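Local atomic coordinates of uncharacterized protein (Xanthomonas campestris pv. campestris, PDB entry 3HIU), a protein that is of unknown function but belongs to the DUF892 family of the ferritin-like clan and folds as a four-helix bundle. Residues E5-W10 with E61-S66; K9-A14 with R112-A117. All blocks are in the same frame, centred on the assembly; numbering follows the deposited sequence.

In the fold
Both contacts start from the first helix, 2-28, with centres about 9 Å apart. Contact 1 sits near the end of the bundle and packs this helix on the turn that closes helix 36-62. Contact 2 lies further in and packs it antiparallel on helix 94-120. Neither has a hydrogen bond between its segments. Contact 1 is aliphatic packing of leucine and valine on a turn containing glycine, with E5 exposed. Contact 2 adds the indole of W10 to leucine and alanine between two helices, all buried. The two join through L7 on L114, L63 on L11 and a probable hydrogen bond from Q12 to the carbonyl of S66. Both also reach the second subunit.

Contact 1 of 2, residues E5-W10 with E61-S66; sequences ERLVKW and ELLNGS. With EDO (1,2-ethanediol), chain R.
At the end of the helical bundle, L7 and V8 of helix 2-28 pack on L63 and G65, in the turn that follows helix 36-62. L63 is the first residue there to leave helical geometry. L7 and L63 meet through their CD1 methyls, and the two side chains cross at about a right angle. L7 CD1 lies 3.5 Å from L63 CD1, a tight carbon pair. V8 divides its two methyls between two residues. With CG1 anti to the backbone N (chi1 169°) and CG2 beside it, V8 CG1 meets G65 CA at 3.4 Å while CG2 turns to L63. V8 CG2 stands 3.7 Å from L63 CB, with the side chains running past each other in opposite directions. G65 has no side chain, and the backbones come close: V8 CA is 5.5 Å from G65 CA.

On another side of the helix, 1,2-ethanediol, probably from the crystallisation liquor, gives a hydrogen bond from its O1 to E5 O at 3.2 Å. Its C1 lies over one face of the R6 guanidinium, offset toward the rim. R6 CD in turn lies 3.3 Å above one face of the W10 ring. R6 also forms salt bridges with E159 and D91 of the second subunit. The apolar packing of a helix on the turn after its neighbour is consistent with the end of a ferritin-like four-helix bundle.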
ATOM      1  N   GLU B   5     -18.453 -13.988  13.393  1.00 34.01           N
ATOM      2  CA  GLU B   5     -18.978 -12.868  12.623  1.00 38.31           C
ATOM      3  C   GLU B   5     -18.002 -11.696  12.467  1.00 30.96           C
ATOM      4  O   GLU B   5     -18.252 -10.787  11.682  1.00 32.06           O
ATOM      5  CB  GLU B   5     -20.347 -12.424  13.162  1.00 53.28           C
ATOM      6  CG  GLU B   5     -21.558 -12.840  12.295  1.00 68.00           C
ATOM      7  CD  GLU B   5     -21.534 -14.298  11.831  1.00 79.00           C
ATOM      8  OE1 GLU B   5     -22.551 -15.002  12.004  1.00 78.95           O
ATOM      9  OE2 GLU B   5     -20.506 -14.742  11.280  1.00 86.34           O
ATOM     10  N   ARG B   6     -16.890 -11.715  13.195  1.00 25.30           N
ATOM     11  CA  ARG B   6     -15.803 -10.786  12.896  1.00 27.66           C
ATOM     12  C   ARG B   6     -14.933 -11.357  11.775  1.00 24.79           C
ATOM     13  O   ARG B   6     -14.508 -10.640  10.875  1.00 27.43           O
ATOM     14  CB  ARG B   6     -14.949 -10.511  14.129  1.00 35.38           C
ATOM     15  CG  ARG B   6     -13.606  -9.875  13.793  1.00 35.99           C
ATOM     16  CD  ARG B   6     -13.810  -8.531  13.124  1.00 37.02           C
ATOM     17  NE  ARG B   6     -14.530  -7.628  14.010  1.00 39.41           N
ATOM     18  CZ  ARG B   6     -15.167  -6.533  13.613  1.00 41.34           C
ATOM     19  NH1 ARG B   6     -15.792  -5.774  14.505  1.00 42.33           N
ATOM     20  NH2 ARG B   6     -15.183  -6.200  12.329  1.00 40.84           N
ATOM     21  N   LEU B   7     -14.670 -12.656  11.850  1.00 29.36           N
ATOM     22  CA  LEU B   7     -13.964 -13.391  10.808  1.00 34.51           C
ATOM     23  C   LEU B   7     -14.720 -13.222   9.487  1.00 39.55           C
ATOM     24  O   LEU B   7     -14.136 -12.870   8.461  1.00 40.63           O
ATOM     25  CB  LEU B   7     -13.908 -14.877  11.188  1.00 34.60           C
ATOM     26  CG  LEU B   7     -12.755 -15.781  10.745  1.00 32.29           C
ATOM     27  CD1 LEU B   7     -13.221 -17.220  10.688  1.00 30.46           C
ATOM     28  CD2 LEU B   7     -12.204 -15.356   9.406  1.00 26.33           C
ATOM     29  N   VAL B   8     -16.027 -13.473   9.529  1.00 41.85           N
ATOM     30  CA  VAL B   8     -16.915 -13.290   8.382  1.00 42.39           C
ATOM     31  C   VAL B   8     -16.888 -11.843   7.875  1.00 44.08           C
ATOM     32  O   VAL B   8     -16.854 -11.593   6.662  1.00 47.06           O
ATOM     33  CB  VAL B   8     -18.362 -13.670   8.744  1.00 46.36           C
ATOM     34  CG1 VAL B   8     -19.320 -13.225   7.660  1.00 43.39           C
ATOM     35  CG2 VAL B   8     -18.475 -15.176   8.992  1.00 50.25           C
ATOM     36  N   LYS B   9     -16.901 -10.898   8.813  1.00 34.96           N
ATOM     37  CA  LYS B   9     -16.780  -9.473   8.501  1.00 34.60           C
ATOM     38  C   LYS B   9     -15.521  -9.129   7.674  1.00 32.01           C
ATOM     39  O   LYS B   9     -15.616  -8.439   6.651  1.00 24.92           O
ATOM     40  CB  LYS B   9     -16.805  -8.665   9.798  1.00 36.83           C
ATOM     41  CG  LYS B   9     -17.273  -7.238   9.634  1.00 41.72           C
ATOM     42  CD  LYS B   9     -16.117  -6.315   9.320  1.00 48.76           C
ATOM     43  CE  LYS B   9     -16.601  -4.937   8.896  1.00 49.63           C
ATOM     44  NZ  LYS B   9     -15.491  -4.186   8.246  1.00 49.25           N
ATOM     45  N   TRP B  10     -14.353  -9.606   8.121  1.00 31.46           N
ATOM     46  CA  TRP B  10     -13.082  -9.364   7.425  1.00 17.98           C
ATOM     47  C   TRP B  10     -12.929 -10.236   6.192  1.00 17.89           C
ATOM     48  O   TRP B  10     -12.300  -9.830   5.215  1.00 26.18           O
ATOM     49  CB  TRP B  10     -11.891  -9.537   8.372  1.00 18.56           C
ATOM     50  CG  TRP B  10     -11.869  -8.472   9.405  1.00 20.27           C
ATOM     51  CD1 TRP B  10     -12.571  -7.323   9.372  1.00 27.69           C
ATOM     52  CD2 TRP B  10     -11.097  -8.441  10.614  1.00 25.10           C
ATOM     53  NE1 TRP B  10     -12.301  -6.568  10.487  1.00 34.68           N
ATOM     54  CE2 TRP B  10     -11.392  -7.233  11.263  1.00 32.16           C
ATOM     55  CE3 TRP B  10     -10.186  -9.315  11.206  1.00 31.55           C
ATOM     56  CZ2 TRP B  10     -10.816  -6.874  12.479  1.00 30.81           C
ATOM     57  CZ3 TRP B  10      -9.610  -8.953  12.415  1.00 30.50           C
ATOM     58  CH2 TRP B  10      -9.928  -7.747  13.036  1.00 28.12           C
ATOM     59  N   GLU B  61     -18.996 -19.177   2.584  1.00 32.01           N
ATOM     60  CA  GLU B  61     -20.042 -20.186   2.496  1.00 35.65           C
ATOM     61  C   GLU B  61     -19.989 -21.136   3.694  1.00 38.99           C
ATOM     62  O   GLU B  61     -21.021 -21.523   4.234  1.00 45.82           O
ATOM     63  CB  GLU B  61     -19.947 -20.936   1.164  1.00 36.49           C
ATOM     64  CG  GLU B  61     -20.342 -20.060  -0.018  1.00 40.52           C
ATOM     65  CD  GLU B  61     -19.965 -20.639  -1.369  1.00 42.36           C
ATOM     66  OE1 GLU B  61     -18.989 -21.414  -1.446  1.00 49.47           O
ATOM     67  OE2 GLU B  61     -20.641 -20.304  -2.362  1.00 38.65           O
ATOM     68  N   LEU B  62     -18.781 -21.489   4.118  1.00 39.69           N
ATOM     69  CA  LEU B  62     -18.597 -22.323   5.302  1.00 43.69           C
ATOM     70  C   LEU B  62     -19.194 -21.737   6.595  1.00 46.29           C
ATOM     71  O   LEU B  62     -19.854 -22.451   7.354  1.00 50.67           O
ATOM     72  CB  LEU B  62     -17.110 -22.627   5.522  1.00 43.66           C
ATOM     73  CG  LEU B  62     -16.748 -23.104   6.937  1.00 45.34           C
ATOM     74  CD1 LEU B  62     -17.341 -24.496   7.204  1.00 51.51           C
ATOM     75  CD2 LEU B  62     -15.238 -23.086   7.196  1.00 38.69           C
ATOM     76  N   LEU B  63     -18.949 -20.454   6.855  1.00 39.39           N
ATOM     77  CA  LEU B  63     -19.322 -19.846   8.136  1.00 40.62           C
ATOM     78  C   LEU B  63     -20.681 -19.146   8.070  1.00 46.34           C
ATOM     79  O   LEU B  63     -21.059 -18.413   8.989  1.00 48.53           O
ATOM     80  CB  LEU B  63     -18.243 -18.851   8.589  1.00 39.47           C
ATOM     81  CG  LEU B  63     -16.843 -19.405   8.869  1.00 37.73           C
ATOM     82  CD1 LEU B  63     -15.778 -18.352   8.621  1.00 34.75           C
ATOM     83  CD2 LEU B  63     -16.755 -19.936  10.284  1.00 39.79           C
ATOM     84  N   ASN B  64     -21.403 -19.360   6.973  1.00 46.03           N
ATOM     85  CA  ASN B  64     -22.746 -18.801   6.808  1.00 48.92           C
ATOM     86  C   ASN B  64     -22.764 -17.299   6.481  1.00 56.08           C
ATOM     87  O   ASN B  64     -23.829 -16.714   6.277  1.00 62.47           O
ATOM     88  CB  ASN B  64     -23.624 -19.092   8.036  1.00 42.98           C
ATOM     89  CG  ASN B  64     -23.784 -20.583   8.315  1.00 47.14           C
ATOM     90  OD1 ASN B  64     -23.879 -21.403   7.396  1.00 45.90           O
ATOM     91  ND2 ASN B  64     -23.829 -20.937   9.596  1.00 55.23           N
ATOM     92  N   GLY B  65     -21.591 -16.678   6.431  1.00 51.72           N
ATOM     93  CA  GLY B  65     -21.498 -15.291   6.025  1.00 50.07           C
ATOM     94  C   GLY B  65     -21.760 -15.156   4.538  1.00 53.10           C
ATOM     95  O   GLY B  65     -21.311 -15.975   3.734  1.00 51.78           O
ATOM     96  N   SER B  66     -22.495 -14.119   4.162  1.00 56.02           N
ATOM     97  CA  SER B  66     -22.862 -13.931   2.765  1.00 59.74           C
ATOM     98  C   SER B  66     -21.706 -13.402   1.915  1.00 59.38           C
ATOM     99  O   SER B  66     -20.660 -12.997   2.432  1.00 59.91           O
ATOM    100  CB  SER B  66     -24.108 -13.040   2.631  1.00 61.22           C
ATOM    101  OG  SER B  66     -23.977 -11.825   3.351  1.00 61.19           O
TER
HETATM  102  C1  EDO R 176     -18.634  -7.546  14.149  1.00 56.91           C
HETATM  103  O1  EDO R 176     -18.861  -7.821  12.764  1.00 50.92           O
HETATM  104  C2  EDO R 176     -19.191  -6.167  14.501  1.00 65.52           C
HETATM  105  O2  EDO R 176     -18.831  -5.831  15.849  1.00 69.88           O

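Contact 2 of 2, residues K9-A14 with R112-A117; sequences KWLQDA and RALVVA
W10 turns toward helix 94-120 and meets A113, L114 and A117. With CG anti to the carbonyl carbon (chi1 -68°), the six-membered part of the indole is set beside A117 and A113, which it meets obliquely: W10 CE3 is 3.4 Å from A117 CB, and W10 CZ3 is 3.5 Å from A113 O. Closer to the backbone, W10 CB lies 4.1 Å from L114 CG. The indole NE1 is hydrogen-bonded to D91 of the second subunit, and K95 of that subunit makes a cation-pi contact with the ring.

L11 brings its CD2 methyl to 3.6 Å from L114 CD2. The two side chains cross at about a right angle. L11 also touches V56, C59 and L60 of helix 36-62.

D13 forms a salt bridge along its own helix, K9 NZ to D13 OD2 at 3.0 Å. The bond uses the syn lone pair of that oxygen. D91 and K95 of the second subunit extend this charged group, pairing with K9 and D13 respectively. A14 closes the segment, its CB 4.1 Å from L114 CD1.

L114 thus reaches W10, L11 and A14 in turn. The axes of 9-14 and 112-117 approach to 10.2 Å and run nearly antiparallel, at 153°. The chemistry implies a buried, mostly apolar join between them, with the polar groups of W10, K9 and D13 directed to the subunit interface.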
ATOM      1  N   LYS B   9     -16.901 -10.898   8.813  1.00 34.96           N
ATOM      2  CA  LYS B   9     -16.780  -9.473   8.501  1.00 34.60           C
ATOM      3  C   LYS B   9     -15.521  -9.129   7.674  1.00 32.01           C
ATOM      4  O   LYS B   9     -15.616  -8.439   6.651  1.00 24.92           O
ATOM      5  CB  LYS B   9     -16.805  -8.665   9.798  1.00 36.83           C
ATOM      6  CG  LYS B   9     -17.273  -7.238   9.634  1.00 41.72           C
ATOM      7  CD  LYS B   9     -16.117  -6.315   9.320  1.00 48.76           C
ATOM      8  CE  LYS B   9     -16.601  -4.937   8.896  1.00 49.63           C
ATOM      9  NZ  LYS B   9     -15.491  -4.186   8.246  1.00 49.25           N
ATOM     10  N   TRP B  10     -14.353  -9.606   8.121  1.00 31.46           N
ATOM     11  CA  TRP B  10     -13.082  -9.364   7.425  1.00 17.98           C
ATOM     12  C   TRP B  10     -12.929 -10.236   6.192  1.00 17.89           C
ATOM     13  O   TRP B  10     -12.300  -9.830   5.215  1.00 26.18           O
ATOM     14  CB  TRP B  10     -11.891  -9.537   8.372  1.00 18.56           C
ATOM     15  CG  TRP B  10     -11.869  -8.472   9.405  1.00 20.27           C
ATOM     16  CD1 TRP B  10     -12.571  -7.323   9.372  1.00 27.69           C
ATOM     17  CD2 TRP B  10     -11.097  -8.441  10.614  1.00 25.10           C
ATOM     18  NE1 TRP B  10     -12.301  -6.568  10.487  1.00 34.68           N
ATOM     19  CE2 TRP B  10     -11.392  -7.233  11.263  1.00 32.16           C
ATOM     20  CE3 TRP B  10     -10.186  -9.315  11.206  1.00 31.55           C
ATOM     21  CZ2 TRP B  10     -10.816  -6.874  12.479  1.00 30.81           C
ATOM     22  CZ3 TRP B  10      -9.610  -8.953  12.415  1.00 30.50           C
ATOM     23  CH2 TRP B  10      -9.928  -7.747  13.036  1.00 28.12           C
ATOM     24  N   LEU B  11     -13.515 -11.424   6.219  1.00 20.52           N
ATOM     25  CA  LEU B  11     -13.565 -12.247   5.016  1.00 25.77           C
ATOM     26  C   LEU B  11     -14.308 -11.536   3.867  1.00 30.23           C
ATOM     27  O   LEU B  11     -13.877 -11.589   2.713  1.00 28.79           O
ATOM     28  CB  LEU B  11     -14.200 -13.608   5.314  1.00 22.94           C
ATOM     29  CG  LEU B  11     -13.281 -14.701   5.863  1.00 22.08           C
ATOM     30  CD1 LEU B  11     -14.058 -16.007   6.005  1.00 22.94           C
ATOM     31  CD2 LEU B  11     -12.043 -14.893   4.978  1.00 22.01           C
ATOM     32  N   GLN B  12     -15.419 -10.874   4.190  1.00 29.20           N
ATOM     33  CA  GLN B  12     -16.186 -10.126   3.197  1.00 29.41           C
ATOM     34  C   GLN B  12     -15.434  -8.922   2.618  1.00 32.06           C
ATOM     35  O   GLN B  12     -15.527  -8.658   1.423  1.00 35.61           O
ATOM     36  CB  GLN B  12     -17.535  -9.686   3.773  1.00 33.47           C
ATOM     37  CG  GLN B  12     -18.531 -10.830   3.935  1.00 30.42           C
ATOM     38  CD  GLN B  12     -19.768 -10.415   4.689  1.00 35.56           C
ATOM     39  OE1 GLN B  12     -19.705  -9.588   5.596  1.00 38.01           O
ATOM     40  NE2 GLN B  12     -20.902 -10.986   4.320  1.00 34.16           N
ATOM     41  N   ASP B  13     -14.705  -8.195   3.466  1.00 31.68           N
ATOM     42  CA  ASP B  13     -13.876  -7.074   3.015  1.00 28.06           C
ATOM     43  C   ASP B  13     -12.907  -7.573   1.950  1.00 29.63           C
ATOM     44  O   ASP B  13     -12.830  -7.026   0.853  1.00 32.70           O
ATOM     45  CB  ASP B  13     -13.080  -6.459   4.181  1.00 23.87           C
ATOM     46  CG  ASP B  13     -13.950  -5.659   5.143  1.00 30.59           C
ATOM     47  OD1 ASP B  13     -15.054  -5.232   4.755  1.00 35.42           O
ATOM     48  OD2 ASP B  13     -13.527  -5.447   6.297  1.00 34.59           O
ATOM     49  N   ALA B  14     -12.177  -8.631   2.288  1.00 33.11           N
ATOM     50  CA  ALA B  14     -11.167  -9.210   1.405  1.00 33.09           C
ATOM     51  C   ALA B  14     -11.754  -9.705   0.091  1.00 36.49           C
ATOM     52  O   ALA B  14     -11.175  -9.489  -0.970  1.00 40.81           O
ATOM     53  CB  ALA B  14     -10.430 -10.349   2.108  1.00 30.52           C
ATOM     54  N   ARG B 112      -2.847 -10.879   7.002  1.00 28.11           N
ATOM     55  CA  ARG B 112      -2.217 -11.141   8.287  1.00 23.45           C
ATOM     56  C   ARG B 112      -3.266 -11.061   9.382  1.00 18.90           C
ATOM     57  O   ARG B 112      -3.348 -11.941  10.222  1.00 15.90           O
ATOM     58  CB  ARG B 112      -1.096 -10.148   8.585  1.00 27.56           C
ATOM     59  CG  ARG B 112       0.137 -10.295   7.707  1.00 32.24           C
ATOM     60  CD  ARG B 112       1.215  -9.263   8.070  1.00 36.97           C
ATOM     61  NE  ARG B 112       2.176  -9.778   9.044  1.00 43.27           N
ATOM     62  CZ  ARG B 112       2.322  -9.323  10.286  1.00 45.52           C
ATOM     63  NH1 ARG B 112       3.223  -9.870  11.082  1.00 54.92           N
ATOM     64  NH2 ARG B 112       1.584  -8.322  10.737  1.00 43.26           N
ATOM     65  N   ALA B 113      -4.074  -9.999   9.367  1.00 18.31           N
ATOM     66  CA  ALA B 113      -5.096  -9.794  10.392  1.00 23.46           C
ATOM     67  C   ALA B 113      -6.269 -10.768  10.248  1.00 31.13           C
ATOM     68  O   ALA B 113      -7.027 -10.963  11.193  1.00 35.76           O
ATOM     69  CB  ALA B 113      -5.574  -8.353  10.407  1.00 23.07           C
ATOM     70  N   LEU B 114      -6.412 -11.383   9.077  1.00 29.17           N
ATOM     71  CA  LEU B 114      -7.373 -12.473   8.907  1.00 27.38           C
ATOM     72  C   LEU B 114      -6.906 -13.771   9.564  1.00 35.00           C
ATOM     73  O   LEU B 114      -7.689 -14.482  10.196  1.00 39.48           O
ATOM     74  CB  LEU B 114      -7.683 -12.724   7.435  1.00 21.34           C
ATOM     75  CG  LEU B 114      -9.094 -12.282   7.059  1.00 16.15           C
ATOM     76  CD1 LEU B 114      -9.198 -12.099   5.557  1.00 17.51           C
ATOM     77  CD2 LEU B 114     -10.094 -13.304   7.564  1.00 16.06           C
ATOM     78  N   VAL B 115      -5.629 -14.083   9.410  1.00 29.52           N
ATOM     79  CA  VAL B 115      -5.053 -15.235  10.085  1.00 32.57           C
ATOM     80  C   VAL B 115      -5.259 -15.148  11.600  1.00 41.66           C
ATOM     81  O   VAL B 115      -5.338 -16.169  12.284  1.00 47.51           O
ATOM     82  CB  VAL B 115      -3.559 -15.357   9.770  1.00 38.10           C
ATOM     83  CG1 VAL B 115      -2.977 -16.594  10.427  1.00 41.44           C
ATOM     84  CG2 VAL B 115      -3.347 -15.401   8.261  1.00 40.31           C
ATOM     85  N   VAL B 116      -5.349 -13.925  12.117  1.00 40.57           N
ATOM     86  CA  VAL B 116      -5.564 -13.698  13.545  1.00 42.09           C
ATOM     87  C   VAL B 116      -7.047 -13.818  13.946  1.00 43.24           C
ATOM     88  O   VAL B 116      -7.369 -14.374  15.001  1.00 41.82           O
ATOM     89  CB  VAL B 116      -4.997 -12.329  13.995  1.00 37.17           C
ATOM     90  CG1 VAL B 116      -5.143 -12.152  15.497  1.00 39.60           C
ATOM     91  CG2 VAL B 116      -3.544 -12.208  13.603  1.00 38.02           C
ATOM     92  N   ALA B 117      -7.942 -13.300  13.107  1.00 42.42           N
ATOM     93  CA  ALA B 117      -9.381 -13.428  13.346  1.00 40.00           C
ATOM     94  C   ALA B 117      -9.855 -14.864  13.119  1.00 46.68           C
ATOM     95  O   ALA B 117     -10.898 -15.275  13.640  1.00 46.76           O
ATOM     96  CB  ALA B 117     -10.176 -12.459  12.466  1.00 37.57           C
TER